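Side-chain contact in putative cellulase CEL6 (Mycobacterium tuberculosis, PDB 1UP3), which probably hydrolyses internal beta-1,4-glucosidic bonds of cellulose as a family 6 endoglucanase: residues Y193-D196 and E197-Y201. Residues are numbered along the deposited sequence; the frame is centred on the assembly and turned at random.
Sequences YTTD and EEIGY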
loop_
_atom_site.group_PDB
_atom_site.type_symbol
_atom_site.label_atom_id
_atom_site.label_comp_id
_atom_site.label_asym_id
_atom_site.label_seq_id
_atom_site.Cartn_x
_atom_site.Cartn_y
_atom_site.Cartn_z
ATOM N N TYR A 193 0.945 6.292 -12.000
ATOM C CA TYR A 193 -0.084 6.686 -12.955
ATOM C C TYR A 193 -0.952 7.811 -12.384
ATOM O O TYR A 193 -1.133 7.902 -11.190
ATOM C CB TYR A 193 -0.909 5.480 -13.407
ATOM C CG TYR A 193 -0.065 4.477 -14.130
ATOM C CD1 TYR A 193 0.373 4.748 -15.414
ATOM C CD2 TYR A 193 0.387 3.307 -13.502
ATOM C CE1 TYR A 193 1.215 3.873 -16.078
ATOM C CE2 TYR A 193 1.245 2.435 -14.164
ATOM C CZ TYR A 193 1.657 2.725 -15.424
ATOM O OH TYR A 193 2.518 1.858 -16.079
ATOM N N THR A 194 -1.481 8.675 -13.262
ATOM C CA THR A 194 -2.247 9.812 -12.825
ATOM C C THR A 194 -3.500 9.395 -12.066
ATOM O O THR A 194 -4.112 8.336 -12.333
ATOM C CB THR A 194 -2.658 10.753 -13.988
ATOM O OG1 THR A 194 -3.571 10.065 -14.894
ATOM C CG2 THR A 194 -1.458 11.212 -14.757
ATOM N N THR A 195 -3.901 10.244 -11.142
ATOM C CA THR A 195 -5.119 10.015 -10.392
ATOM C C THR A 195 -6.332 9.859 -11.285
ATOM O O THR A 195 -7.145 8.960 -11.088
ATOM C CB THR A 195 -5.328 11.145 -9.456
ATOM O OG1 THR A 195 -4.229 11.177 -8.515
ATOM C CG2 THR A 195 -6.607 11.009 -8.672
ATOM N N ASP A 196 -6.434 10.706 -12.316
ATOM C CA ASP A 196 -7.559 10.601 -13.231
ATOM C C ASP A 196 -7.629 9.253 -13.926
ATOM O O ASP A 196 -8.731 8.674 -14.048
ATOM C CB ASP A 196 -7.468 11.658 -14.276
ATOM C CG ASP A 196 -7.871 13.008 -13.773
ATOM O OD1 ASP A 196 -8.516 13.120 -12.685
ATOM O OD2 ASP A 196 -7.609 14.023 -14.455
ATOM N N GLU A 197 -6.497 8.750 -14.364
ATOM C CA GLU A 197 -6.483 7.456 -15.033
ATOM C C GLU A 197 -6.913 6.358 -14.054
ATOM O O GLU A 197 -7.718 5.469 -14.411
ATOM C CB GLU A 197 -5.149 7.175 -15.680
ATOM C CG GLU A 197 -5.152 5.868 -16.463
ATOM C CD GLU A 197 -3.861 5.567 -17.162
ATOM O OE1 GLU A 197 -3.157 6.501 -17.592
ATOM O OE2 GLU A 197 -3.536 4.352 -17.270
ATOM N N GLU A 198 -6.441 6.455 -12.816
ATOM C CA GLU A 198 -6.792 5.425 -11.830
ATOM C C GLU A 198 -8.241 5.503 -11.393
ATOM O O GLU A 198 -8.839 4.452 -11.106
ATOM C CB GLU A 198 -5.819 5.435 -10.643
ATOM C CG GLU A 198 -4.348 5.267 -11.026
ATOM C CD GLU A 198 -4.146 4.217 -12.078
ATOM O OE1 GLU A 198 -4.209 3.023 -11.735
ATOM O OE2 GLU A 198 -4.001 4.564 -13.287
ATOM N N ILE A 199 -8.850 6.693 -11.376
ATOM C CA ILE A 199 -10.298 6.809 -11.078
ATOM C C ILE A 199 -11.111 6.109 -12.157
ATOM O O ILE A 199 -12.062 5.363 -11.877
ATOM C CB ILE A 199 -10.728 8.296 -10.939
ATOM C CG1 ILE A 199 -10.164 8.890 -9.633
ATOM C CG2 ILE A 199 -12.243 8.446 -10.987
ATOM C CD1 ILE A 199 -10.289 10.403 -9.558
ATOM N N GLY A 200 -10.761 6.328 -13.426
ATOM C CA GLY A 200 -11.489 5.642 -14.472
ATOM C C GLY A 200 -11.431 4.120 -14.332
ATOM O O GLY A 200 -12.426 3.408 -14.568
ATOM N N TYR A 201 -10.247 3.623 -13.991
ATOM C CA TYR A 201 -10.032 2.186 -13.812
ATOM C C TYR A 201 -10.774 1.668 -12.583
ATOM O O TYR A 201 -11.454 0.617 -12.655
ATOM C CB TYR A 201 -8.533 1.944 -13.703
ATOM C CG TYR A 201 -8.059 0.511 -13.635
ATOM C CD1 TYR A 201 -8.185 -0.351 -14.730
ATOM C CD2 TYR A 201 -7.423 0.035 -12.503
ATOM C CE1 TYR A 201 -7.700 -1.640 -14.701
ATOM C CE2 TYR A 201 -6.970 -1.256 -12.444
ATOM C CZ TYR A 201 -7.073 -2.091 -13.551
ATOM O OH TYR A 201 -6.593 -3.384 -13.436
HETATM O O HOH W 1 -1.437 8.064 -16.224
#
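The flat groups of Tyr-193 and Glu-198 meet askew: ring and carboxylate planes stand 33° apart, and Glu-198 OE2 approaches the phenol obliquely, passing 3.2 Å from Tyr-193 CB. Glu-197 OE2 also nears this ring obliquely, while a water lies in the ring plane at its edge. The phenol turns away from the helix; its ring meets His-161, and its side chain comes within about 4 Å of a bound glucose unit.

Thr-194 is the N-cap of helix 195-208. Its OG1 sits between the backbone N and the carbonyl carbon (chi1 65°), from where it accepts the NH of Glu-197 (OG1 to N 3.3 Å). Threonine suits this place because its short hydroxyl can fold back onto a first-turn NH. One residue on, the helical bonds begin with Glu-198 N to Thr-194 O (3.0 Å).

Glu-197 is extended, and its OE1 accepts from the water at 2.7 Å. The same water accepts from Thr-194 N at 3.0 Å, making a water-mediated variant of the capping box, which suits glutamate here. Glu-198 instead bends at chi2 (-42°), folding its buried carboxylate back beside Tyr-193. Both OE2 atoms converge on Ser-162 OG, and Arg-163 forms a salt bridge with Glu-197.

One turn along the same face, Ile-199 CD1 touches Thr-195 CG2 at 3.8 Å; the branched aliphatic chain fits here, packed on strand 213-217, while Thr-195 OG1 bonds to Asn-221.

Beside Arg-163, the helix dipole would tend to keep Glu-197 ionised. Yet Glu-197 OE2 and Glu-198 OE2 lie 4.0 Å apart and meet one hydroxyl, so the pair may share a proton. The glutamate bonds join the start of helix 195-208, between strands 184-187 and 213-217, to the 161-163 loop, whose His-161 and Arg-163 line the glycan site.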